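Local coordinates for PmbA-related protein (PDB 1VL4), which is of unproven function but belongs to the PmbA/TldD family (peptidase U62) and is probably a metallopeptidase, at residues Tyr113-Glu124 and Leu171-Gly180; Val280-Gly291 and Arg342-Pro350. One frame throughout, in Å; residues are numbered along the deposited sequence. Where two conformers were deposited one is given.

Overall arrangement
The two contacts follow each other along the chain and belong to different parts of the fold. In contact 1, loop 113-124 runs along strand 172-188 of the large antiparallel sheet. In contact 2, strands 282-285 and 345-348 pair inside a smaller mixed sheet in the C-terminal part of the chain. Their centres are about 18 Å apart, yet they touch. M116 CE lies 3.7 Å from P286 CB, and the ring of Y287 packs on the M116 side chain and the carbonyl O of E117. Loop 113-124 therefore lies between the two sheets. No metal or ligand lies among the atoms of either contact.

Contact 1: Tyr113-Glu124 and Leu171-Gly180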
loop_
_atom_site.group_PDB
_atom_site.type_symbol
_atom_site.label_atom_id
_atom_site.label_comp_id
_atom_site.label_asym_id
_atom_site.label_seq_id
_atom_site.Cartn_x
_atom_site.Cartn_y
_atom_site.Cartn_z
ATOM N N TYR A 113 5.740 28.163 -18.632
ATOM C CA TYR A 113 5.224 26.857 -18.438
ATOM C C TYR A 113 4.468 26.533 -19.683
ATOM O O TYR A 113 3.834 27.407 -20.245
ATOM C CB TYR A 113 4.285 26.853 -17.217
ATOM C CG TYR A 113 5.041 27.080 -15.900
ATOM C CD1 TYR A 113 5.323 28.359 -15.470
ATOM C CD2 TYR A 113 5.448 26.035 -15.125
ATOM C CE1 TYR A 113 6.043 28.584 -14.295
ATOM C CE2 TYR A 113 6.151 26.239 -13.926
ATOM C CZ TYR A 113 6.451 27.539 -13.546
ATOM O OH TYR A 113 7.159 27.774 -12.406
ATOM N N ARG A 114 4.501 25.265 -20.089
ATOM C CA ARG A 114 3.753 24.800 -21.265
ATOM C C ARG A 114 2.274 24.822 -20.935
ATOM O O ARG A 114 1.844 24.300 -19.920
ATOM C CB ARG A 114 4.135 23.372 -21.624
ATOM C CG ARG A 114 5.559 23.176 -22.089
ATOM C CD ARG A 114 5.747 21.743 -22.727
ATOM N NE ARG A 114 7.013 21.710 -23.508
ATOM C CZ ARG A 114 7.297 20.835 -24.465
ATOM N NH1 ARG A 114 6.435 19.884 -24.780
ATOM N NH2 ARG A 114 8.467 20.896 -25.084
ATOM N N GLU A 115 1.502 25.370 -21.845
ATOM C CA GLU A 115 0.026 25.319 -21.823
ATOM C C GLU A 115 -0.467 23.975 -22.326
ATOM O O GLU A 115 -0.121 23.579 -23.435
ATOM C CB GLU A 115 -0.512 26.434 -22.681
ATOM C CG GLU A 115 -2.029 26.420 -23.043
ATOM C CD GLU A 115 -2.951 26.420 -21.829
ATOM O OE1 GLU A 115 -2.532 26.923 -20.745
ATOM O OE2 GLU A 115 -4.104 25.925 -21.972
ATOM N N MET A 116 -1.296 23.298 -21.527
ATOM C CA MET A 116 -1.786 21.958 -21.873
ATOM C C MET A 116 -3.226 21.763 -21.369
ATOM O O MET A 116 -3.595 22.291 -20.299
ATOM C CB MET A 116 -0.839 20.874 -21.372
ATOM C CG MET A 116 -0.540 20.951 -19.940
ATOM S SD MET A 116 0.531 19.675 -19.238
ATOM C CE MET A 116 2.128 20.140 -19.921
ATOM N N GLU A 117 -4.026 21.035 -22.153
ATOM C CA GLU A 117 -5.447 20.834 -21.871
ATOM C C GLU A 117 -5.628 19.586 -21.021
ATOM O O GLU A 117 -5.989 18.545 -21.508
ATOM C CB GLU A 117 -6.339 20.830 -23.158
ATOM C CG GLU A 117 -7.806 21.132 -22.740
ATOM C CD GLU A 117 -8.896 20.934 -23.807
ATOM O OE1 GLU A 117 -8.772 20.049 -24.690
ATOM O OE2 GLU A 117 -9.911 21.657 -23.692
ATOM N N THR A 118 -5.315 19.716 -19.742
ATOM C CA THR A 118 -5.352 18.622 -18.795
ATOM C C THR A 118 -6.704 18.588 -18.090
ATOM O O THR A 118 -7.027 17.601 -17.481
ATOM C CB THR A 118 -4.215 18.753 -17.748
ATOM O OG1 THR A 118 -4.215 20.082 -17.176
ATOM C CG2 THR A 118 -2.866 18.526 -18.415
ATOM N N TYR A 119 -7.499 19.644 -18.226
ATOM C CA TYR A 119 -8.801 19.675 -17.564
ATOM C C TYR A 119 -9.825 19.933 -18.615
ATOM O O TYR A 119 -9.833 20.995 -19.206
ATOM C CB TYR A 119 -8.831 20.776 -16.515
ATOM C CG TYR A 119 -10.188 20.916 -15.905
ATOM C CD1 TYR A 119 -10.687 19.909 -15.049
ATOM C CD2 TYR A 119 -11.035 21.948 -16.271
ATOM C CE1 TYR A 119 -11.974 20.016 -14.513
ATOM C CE2 TYR A 119 -12.321 22.040 -15.747
ATOM C CZ TYR A 119 -12.786 21.068 -14.876
ATOM O OH TYR A 119 -14.081 21.168 -14.347
ATOM N N VAL A 120 -10.702 18.978 -18.836
ATOM C CA VAL A 120 -11.786 19.160 -19.809
ATOM C C VAL A 120 -13.123 19.463 -19.173
ATOM O O VAL A 120 -13.840 20.250 -19.715
ATOM C CB VAL A 120 -11.837 17.965 -20.781
ATOM C CG1 VAL A 120 -12.982 18.091 -21.772
ATOM C CG2 VAL A 120 -10.494 17.896 -21.542
ATOM N N GLY A 121 -13.466 18.858 -18.043
ATOM C CA GLY A 121 -14.724 19.169 -17.368
ATOM C C GLY A 121 -15.920 18.313 -17.744
ATOM O O GLY A 121 -17.011 18.549 -17.282
ATOM N N ARG A 122 -15.743 17.307 -18.576
ATOM C CA ARG A 122 -16.880 16.508 -18.981
ATOM C C ARG A 122 -17.205 15.332 -18.040
ATOM O O ARG A 122 -18.362 14.982 -17.916
ATOM C CB ARG A 122 -16.712 16.053 -20.421
ATOM C CG ARG A 122 -16.679 17.255 -21.405
ATOM C CD ARG A 122 -16.791 16.844 -22.835
ATOM N NE ARG A 122 -18.011 16.089 -23.065
ATOM C CZ ARG A 122 -19.220 16.626 -23.226
ATOM N NH1 ARG A 122 -19.396 17.950 -23.169
ATOM N NH2 ARG A 122 -20.276 15.831 -23.436
ATOM N N PHE A 123 -16.217 14.745 -17.366
ATOM C CA PHE A 123 -16.530 13.634 -16.428
ATOM C C PHE A 123 -17.464 14.146 -15.322
ATOM O O PHE A 123 -18.403 13.460 -14.926
ATOM C CB PHE A 123 -15.233 12.985 -15.838
ATOM C CG PHE A 123 -14.669 11.898 -16.693
ATOM C CD1 PHE A 123 -15.307 10.662 -16.755
ATOM C CD2 PHE A 123 -13.519 12.120 -17.478
ATOM C CE1 PHE A 123 -14.828 9.655 -17.577
ATOM C CE2 PHE A 123 -13.034 11.127 -18.282
ATOM C CZ PHE A 123 -13.659 9.891 -18.346
ATOM N N GLU A 124 -17.201 15.373 -14.857
ATOM C CA GLU A 124 -17.967 16.063 -13.801
ATOM C C GLU A 124 -19.430 16.257 -14.100
ATOM O O GLU A 124 -20.239 16.343 -13.185
ATOM C CB GLU A 124 -17.424 17.480 -13.581
ATOM C CG GLU A 124 -16.281 17.542 -12.640
ATOM C CD GLU A 124 -15.600 18.895 -12.703
ATOM O OE1 GLU A 124 -14.871 19.153 -13.691
ATOM O OE2 GLU A 124 -15.822 19.701 -11.766
ATOM N N LEU A 171 7.123 32.315 -6.712
ATOM C CA LEU A 171 6.440 31.210 -7.380
ATOM C C LEU A 171 4.976 31.308 -7.069
ATOM O O LEU A 171 4.546 31.559 -5.908
ATOM C CB LEU A 171 6.926 29.843 -6.870
ATOM C CG LEU A 171 6.440 28.576 -7.576
ATOM C CD1 LEU A 171 7.022 28.519 -8.984
ATOM C CD2 LEU A 171 6.806 27.296 -6.763
ATOM N N ASP A 172 4.193 31.114 -8.106
ATOM C CA ASP A 172 2.748 31.052 -7.987
ATOM C C ASP A 172 2.122 30.334 -9.213
ATOM O O ASP A 172 1.899 30.928 -10.273
ATOM C CB ASP A 172 2.166 32.441 -7.826
ATOM C CG ASP A 172 0.691 32.391 -7.377
ATOM O OD1 ASP A 172 0.150 31.268 -7.213
ATOM O OD2 ASP A 172 0.114 33.456 -7.128
ATOM N N VAL A 173 1.888 29.041 -9.070
ATOM C CA VAL A 173 1.486 28.198 -10.208
ATOM C C VAL A 173 0.285 27.379 -9.798
ATOM O O VAL A 173 0.116 27.086 -8.627
ATOM C CB VAL A 173 2.708 27.275 -10.738
ATOM C CG1 VAL A 173 3.779 28.142 -11.360
ATOM C CG2 VAL A 173 3.297 26.371 -9.681
ATOM N N GLU A 174 -0.586 27.074 -10.751
ATOM C CA GLU A 174 -1.824 26.340 -10.464
ATOM C C GLU A 174 -2.093 25.517 -11.696
ATOM O O GLU A 174 -1.771 25.945 -12.788
ATOM C CB GLU A 174 -2.988 27.299 -10.168
ATOM C CG GLU A 174 -4.355 26.632 -9.977
ATOM C CD GLU A 174 -5.199 26.482 -11.273
ATOM O OE1 GLU A 174 -4.945 27.201 -12.269
ATOM O OE2 GLU A 174 -6.146 25.644 -11.285
ATOM N N SER A 175 -2.582 24.307 -11.521
ATOM C CA SER A 175 -3.030 23.489 -12.660
ATOM C C SER A 175 -4.206 22.619 -12.223
ATOM O O SER A 175 -4.329 22.274 -11.057
ATOM C CB SER A 175 -1.854 22.610 -13.098
ATOM O OG SER A 175 -2.209 21.661 -14.083
ATOM N N GLN A 176 -5.125 22.321 -13.131
ATOM C CA GLN A 176 -6.167 21.391 -12.831
ATOM C C GLN A 176 -6.125 20.348 -13.887
ATOM O O GLN A 176 -5.675 20.616 -15.038
ATOM C CB GLN A 176 -7.559 21.995 -12.872
ATOM C CG GLN A 176 -7.857 23.077 -11.993
ATOM C CD GLN A 176 -9.327 23.343 -12.072
ATOM O OE1 GLN A 176 -10.138 22.593 -11.526
ATOM N NE2 GLN A 176 -9.683 24.353 -12.838
ATOM N N MET A 177 -6.434 19.109 -13.492
ATOM C CA MET A 177 -6.413 17.925 -14.386
ATOM C C MET A 177 -7.652 17.087 -14.078
ATOM O O MET A 177 -8.025 16.932 -12.906
ATOM C CB MET A 177 -5.123 17.042 -14.224
ATOM C CG MET A 177 -5.109 16.085 -13.061
ATOM S SD MET A 177 -6.490 14.897 -13.019
ATOM C CE MET A 177 -6.050 13.737 -14.389
ATOM N N ASP A 178 -8.252 16.508 -15.114
ATOM C CA ASP A 178 -9.288 15.531 -14.923
ATOM C C ASP A 178 -9.096 14.316 -15.847
ATOM O O ASP A 178 -8.190 14.304 -16.700
ATOM C CB ASP A 178 -10.689 16.149 -14.998
ATOM C CG ASP A 178 -11.105 16.595 -16.379
ATOM O OD1 ASP A 178 -10.300 16.739 -17.317
ATOM O OD2 ASP A 178 -12.292 16.848 -16.485
ATOM N N GLY A 179 -9.863 13.257 -15.592
ATOM C CA GLY A 179 -9.740 12.062 -16.394
ATOM C C GLY A 179 -10.427 10.920 -15.735
ATOM O O GLY A 179 -11.027 11.065 -14.682
ATOM N N GLY A 180 -10.380 9.791 -16.413
ATOM C CA GLY A 180 -11.072 8.580 -15.976
ATOM C C GLY A 180 -10.515 7.366 -16.673
ATOM O O GLY A 180 -9.693 7.480 -17.594
HETATM O O HOH W 1 -2.681 22.459 -16.933
HETATM O O HOH W 2 -13.489 15.330 -18.628
HETATM O O HOH W 3 -14.442 16.627 -14.848
#
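D178 takes part in three of the four direct hydrogen bonds between loop 113-124 and segment 171-180. Its carboxylate receives two successive backbone N-H groups of the loop. V120 N reaches OD1 at 2.7 Å with an almost straight bond, from above the carboxylate plane. G121 N reaches OD2 at 2.8 Å on the syn side. CG of D178 stands between the backbone N and the carbonyl carbon (chi1 70°), which turns both oxygens to the loop. Two waters also donate to OD2; one accepts from F123 N, the other from E124 N. The carboxylate is buried, and these bonds fix its rotation.

T118 bonds to the strand through both its side chain and its backbone. Its OG1 donates to Q176 O at 2.6 Å, and its O accepts from D178 N. A water joins OG1 to S175 OG.

Ring contacts add to this. The Y119 ring lies beside Q176, pointing the same way, with ring and amide planes 18° apart. It crosses D178 at about a right angle. F123 lays one face over G180, whose CA makes a CH-pi contact 4.2 Å from the ring centroid. At the far end, V173 CG1 sits 3.5 Å from Y113 CZ, and the Y113 hydroxyl bonds to G301 O.

R203 from a nearby loop gives weak hydrogen bonds to T118 O and D178 O. The arrangement is a loop laid along a long strand of an antiparallel sheet, with one aspartate of the strand gripping consecutive loop amides.

Contact 2: Val280-Gly291 and Arg342-Pro350; sequences VSIKDLPYHPKG and RPVNLMLMP
D284 and N345 reach across the strand pair through different first torsions. CG of D284 is anti to the backbone N (chi1 177°), which carries OD1 to V344 N. CG of N345 is anti to the carbonyl carbon (chi1 -63°), and with the amide turned by chi2, ND2 lies beside L285 O. The motif is an antiparallel strand pair, 282-285 with 345-348, within a mixed beta sheet. K283 with M347 and L285 with N345 are hydrogen-bonded pairs. I282 with L348 and D284 with L346 are non-hydrogen-bonded pairs. Beyond the pairs, M349 N continues the ladder to S281 O.

I282, D284, L346 and L348 share one face. There I282 CG2 meets L346 CD1 at 3.5 Å, a tight carbon contact. I282 CG1 lies 3.8 Å from L348 CD1, and V280 CG1 also touches that methyl. Helix 252-255 packs on L346, and strand 419-422 on L348.

The opposite face carries K283, L285, N345 and M347. L285 CD2 rests on M347 SD. The bent chain of M349 brings its sulfur across the K283 stem at a slant, SD 3.6 Å from CG. The K283 amine goes on to a salt bridge with E306.

D284 ties the end of the pair. OD1 takes V344 N at 2.8 Å on the syn side, 35° out of the carboxylate plane. OD2 forms a salt bridge with K307 and accepts from N335 ND2. An alanine here is likely to leave V344 N without its acceptor and the charge of K307 without its mate.

N345 acts at the same end, from the opposite face. L285 O accepts both its N and its ND2. The ND2 bond, 3.1 Å long, comes from above the carbonyl plane of L285, and L285 O lies in the amide plane of N345.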
loop_
_atom_site.group_PDB
_atom_site.type_symbol
_atom_site.label_atom_id
_atom_site.label_comp_id
_atom_site.label_asym_id
_atom_site.label_seq_id
_atom_site.Cartn_x
_atom_site.Cartn_y
_atom_site.Cartn_z
ATOM N N VAL A 280 15.715 2.239 -30.504
ATOM C CA VAL A 280 14.968 2.544 -29.308
ATOM C C VAL A 280 15.227 3.989 -28.895
ATOM O O VAL A 280 16.367 4.331 -28.618
ATOM C CB VAL A 280 15.363 1.624 -28.166
ATOM C CG1 VAL A 280 14.762 2.122 -26.783
ATOM C CG2 VAL A 280 14.926 0.220 -28.469
ATOM N N SER A 281 14.167 4.816 -28.901
ATOM C CA SER A 281 14.210 6.153 -28.311
ATOM C C SER A 281 13.110 6.227 -27.270
ATOM O O SER A 281 11.980 5.807 -27.536
ATOM C CB SER A 281 14.014 7.262 -29.360
ATOM O OG SER A 281 15.094 7.332 -30.298
ATOM N N ILE A 282 13.446 6.791 -26.104
ATOM C CA ILE A 282 12.525 6.944 -25.031
ATOM C C ILE A 282 12.608 8.409 -24.582
ATOM O O ILE A 282 13.725 8.932 -24.277
ATOM C CB ILE A 282 12.867 6.015 -23.840
ATOM C CG1 ILE A 282 12.823 4.546 -24.300
ATOM C CG2 ILE A 282 11.898 6.211 -22.713
ATOM C CD1 ILE A 282 13.288 3.543 -23.228
ATOM N N LYS A 283 11.428 9.034 -24.535
ATOM C CA LYS A 283 11.270 10.433 -24.180
ATOM C C LYS A 283 10.479 10.569 -22.887
ATOM O O LYS A 283 9.643 9.723 -22.504
ATOM C CB LYS A 283 10.520 11.185 -25.302
ATOM C CG LYS A 283 11.207 11.228 -26.664
ATOM C CD LYS A 283 10.652 12.364 -27.535
ATOM C CE LYS A 283 11.298 13.713 -27.303
ATOM N NZ LYS A 283 10.625 14.726 -28.191
ATOM N N ASP A 284 10.748 11.678 -22.207
ATOM C CA ASP A 284 9.883 12.138 -21.097
ATOM C C ASP A 284 9.054 13.260 -21.672
ATOM O O ASP A 284 9.605 14.258 -22.146
ATOM C CB ASP A 284 10.735 12.612 -19.905
ATOM C CG ASP A 284 9.863 13.186 -18.724
ATOM O OD1 ASP A 284 8.642 12.929 -18.683
ATOM O OD2 ASP A 284 10.385 13.962 -17.893
ATOM N N LEU A 285 7.735 13.046 -21.695
ATOM C CA LEU A 285 6.804 14.003 -22.285
ATOM C C LEU A 285 5.976 14.651 -21.178
ATOM O O LEU A 285 5.398 13.947 -20.362
ATOM C CB LEU A 285 5.848 13.277 -23.232
ATOM C CG LEU A 285 6.023 13.330 -24.721
ATOM C CD1 LEU A 285 7.444 13.085 -25.228
ATOM C CD2 LEU A 285 5.014 12.384 -25.321
ATOM N N PRO A 286 5.888 16.005 -21.148
ATOM C CA PRO A 286 4.978 16.665 -20.159
ATOM C C PRO A 286 3.489 16.325 -20.327
ATOM O O PRO A 286 2.716 16.391 -19.387
ATOM C CB PRO A 286 5.198 18.156 -20.433
ATOM C CG PRO A 286 6.584 18.222 -21.099
ATOM C CD PRO A 286 6.712 16.970 -21.903
ATOM N N TYR A 287 3.101 16.062 -21.559
ATOM C CA TYR A 287 1.712 15.907 -21.887
ATOM C C TYR A 287 1.462 14.897 -22.976
ATOM O O TYR A 287 2.180 14.846 -23.954
ATOM C CB TYR A 287 1.117 17.234 -22.278
ATOM C CG TYR A 287 -0.270 17.182 -22.850
ATOM C CD1 TYR A 287 -1.419 17.222 -22.032
ATOM C CD2 TYR A 287 -0.442 17.184 -24.227
ATOM C CE1 TYR A 287 -2.704 17.184 -22.597
ATOM C CE2 TYR A 287 -1.701 17.108 -24.788
ATOM C CZ TYR A 287 -2.824 17.136 -23.972
ATOM O OH TYR A 287 -4.024 17.161 -24.608
ATOM N N HIS A 288 0.402 14.113 -22.762
ATOM C CA HIS A 288 -0.270 13.336 -23.782
ATOM C C HIS A 288 -1.778 13.396 -23.434
ATOM O O HIS A 288 -2.150 13.351 -22.263
ATOM C CB HIS A 288 0.238 11.890 -23.745
ATOM C CG HIS A 288 -0.337 11.029 -24.828
ATOM N ND1 HIS A 288 -1.658 10.610 -24.833
ATOM C CD2 HIS A 288 0.223 10.526 -25.954
ATOM C CE1 HIS A 288 -1.867 9.851 -25.897
ATOM N NE2 HIS A 288 -0.738 9.765 -26.577
ATOM N N PRO A 289 -2.638 13.528 -24.431
ATOM C CA PRO A 289 -4.067 13.640 -24.197
ATOM C C PRO A 289 -4.696 12.608 -23.275
ATOM O O PRO A 289 -5.578 12.967 -22.530
ATOM C CB PRO A 289 -4.660 13.499 -25.608
ATOM C CG PRO A 289 -3.583 13.999 -26.499
ATOM C CD PRO A 289 -2.299 13.652 -25.863
ATOM N N LYS A 290 -4.178 11.381 -23.268
ATOM C CA LYS A 290 -4.678 10.276 -22.422
ATOM C C LYS A 290 -3.693 9.926 -21.281
ATOM O O LYS A 290 -3.923 8.986 -20.533
ATOM C CB LYS A 290 -4.882 9.013 -23.273
ATOM C CG LYS A 290 -5.957 9.114 -24.308
ATOM C CD LYS A 290 -6.178 7.756 -24.947
ATOM C CE LYS A 290 -6.817 7.828 -26.337
ATOM N NZ LYS A 290 -6.202 6.804 -27.252
ATOM N N GLY A 291 -2.637 10.732 -21.138
ATOM C CA GLY A 291 -1.682 10.583 -20.009
ATOM C C GLY A 291 -2.164 11.423 -18.845
ATOM O O GLY A 291 -1.945 12.638 -18.820
ATOM N N ARG A 342 10.703 11.361 -11.061
ATOM C CA ARG A 342 10.105 10.536 -12.084
ATOM C C ARG A 342 9.757 11.305 -13.359
ATOM O O ARG A 342 9.613 12.504 -13.343
ATOM C CB ARG A 342 8.868 9.780 -11.554
ATOM C CG ARG A 342 7.665 10.645 -11.304
ATOM C CD ARG A 342 6.369 9.837 -11.013
ATOM N NE ARG A 342 5.320 10.678 -10.413
ATOM C CZ ARG A 342 4.557 11.558 -11.063
ATOM N NH1 ARG A 342 4.682 11.768 -12.390
ATOM N NH2 ARG A 342 3.661 12.249 -10.365
ATOM N N PRO A 343 9.631 10.572 -14.470
ATOM C CA PRO A 343 9.119 11.128 -15.705
ATOM C C PRO A 343 7.651 11.466 -15.550
ATOM O O PRO A 343 6.997 10.982 -14.620
ATOM C CB PRO A 343 9.294 9.974 -16.736
ATOM C CG PRO A 343 9.440 8.775 -15.979
ATOM C CD PRO A 343 9.874 9.117 -14.577
ATOM N N VAL A 344 7.139 12.280 -16.456
ATOM C CA VAL A 344 5.721 12.612 -16.437
ATOM C C VAL A 344 5.027 11.516 -17.273
ATOM O O VAL A 344 4.286 10.717 -16.742
ATOM C CB VAL A 344 5.463 14.057 -16.962
ATOM C CG1 VAL A 344 4.000 14.353 -17.004
ATOM C CG2 VAL A 344 6.195 15.107 -16.050
ATOM N N ASN A 345 5.276 11.510 -18.573
ATOM C CA ASN A 345 4.880 10.399 -19.431
ATOM C C ASN A 345 6.147 9.816 -20.021
ATOM O O ASN A 345 6.865 10.501 -20.734
ATOM C CB ASN A 345 3.985 10.855 -20.553
ATOM C CG ASN A 345 2.647 11.441 -20.057
ATOM O OD1 ASN A 345 1.732 10.698 -19.729
ATOM N ND2 ASN A 345 2.536 12.803 -20.063
ATOM N N LEU A 346 6.446 8.576 -19.698
ATOM C CA LEU A 346 7.649 7.965 -20.241
ATOM C C LEU A 346 7.246 7.163 -21.476
ATOM O O LEU A 346 6.655 6.111 -21.330
ATOM C CB LEU A 346 8.325 7.052 -19.223
ATOM C CG LEU A 346 9.697 6.485 -19.671
ATOM C CD1 LEU A 346 10.711 7.592 -19.767
ATOM C CD2 LEU A 346 10.146 5.413 -18.760
ATOM N N MET A 347 7.674 7.631 -22.658
ATOM C CA MET A 347 7.227 7.108 -23.929
ATOM C C MET A 347 8.334 6.468 -24.746
ATOM O O MET A 347 9.296 7.123 -25.112
ATOM C CB MET A 347 6.586 8.220 -24.758
ATOM C CG MET A 347 6.071 7.758 -26.101
ATOM S SD MET A 347 5.041 8.973 -26.865
ATOM C CE MET A 347 4.569 8.166 -28.375
ATOM N N LEU A 348 8.114 5.224 -25.135
ATOM C CA LEU A 348 8.930 4.593 -26.175
ATOM C C LEU A 348 8.362 4.997 -27.519
ATOM O O LEU A 348 7.176 4.795 -27.790
ATOM C CB LEU A 348 8.932 3.058 -26.045
ATOM C CG LEU A 348 9.654 2.348 -27.218
ATOM C CD1 LEU A 348 11.092 2.480 -26.966
ATOM C CD2 LEU A 348 9.317 0.903 -27.317
ATOM N N MET A 349 9.216 5.579 -28.356
ATOM C CA MET A 349 8.795 6.167 -29.568
ATOM C C MET A 349 8.497 5.072 -30.594
ATOM O O MET A 349 9.317 4.177 -30.769
ATOM C CB MET A 349 9.869 7.117 -30.061
ATOM C CG MET A 349 10.182 8.295 -29.125
ATOM S SD MET A 349 8.759 9.274 -28.536
ATOM C CE MET A 349 8.266 10.084 -29.969
ATOM N N PRO A 350 7.341 5.152 -31.295
ATOM C CA PRO A 350 6.990 4.108 -32.256
ATOM C C PRO A 350 7.822 4.150 -33.515
ATOM O O PRO A 350 8.321 5.221 -33.885
ATOM C CB PRO A 350 5.511 4.419 -32.612
ATOM C CG PRO A 350 5.405 5.868 -32.492
ATOM C CD PRO A 350 6.316 6.207 -31.284
HETATM O O HOH W 4 11.869 3.859 -30.380
#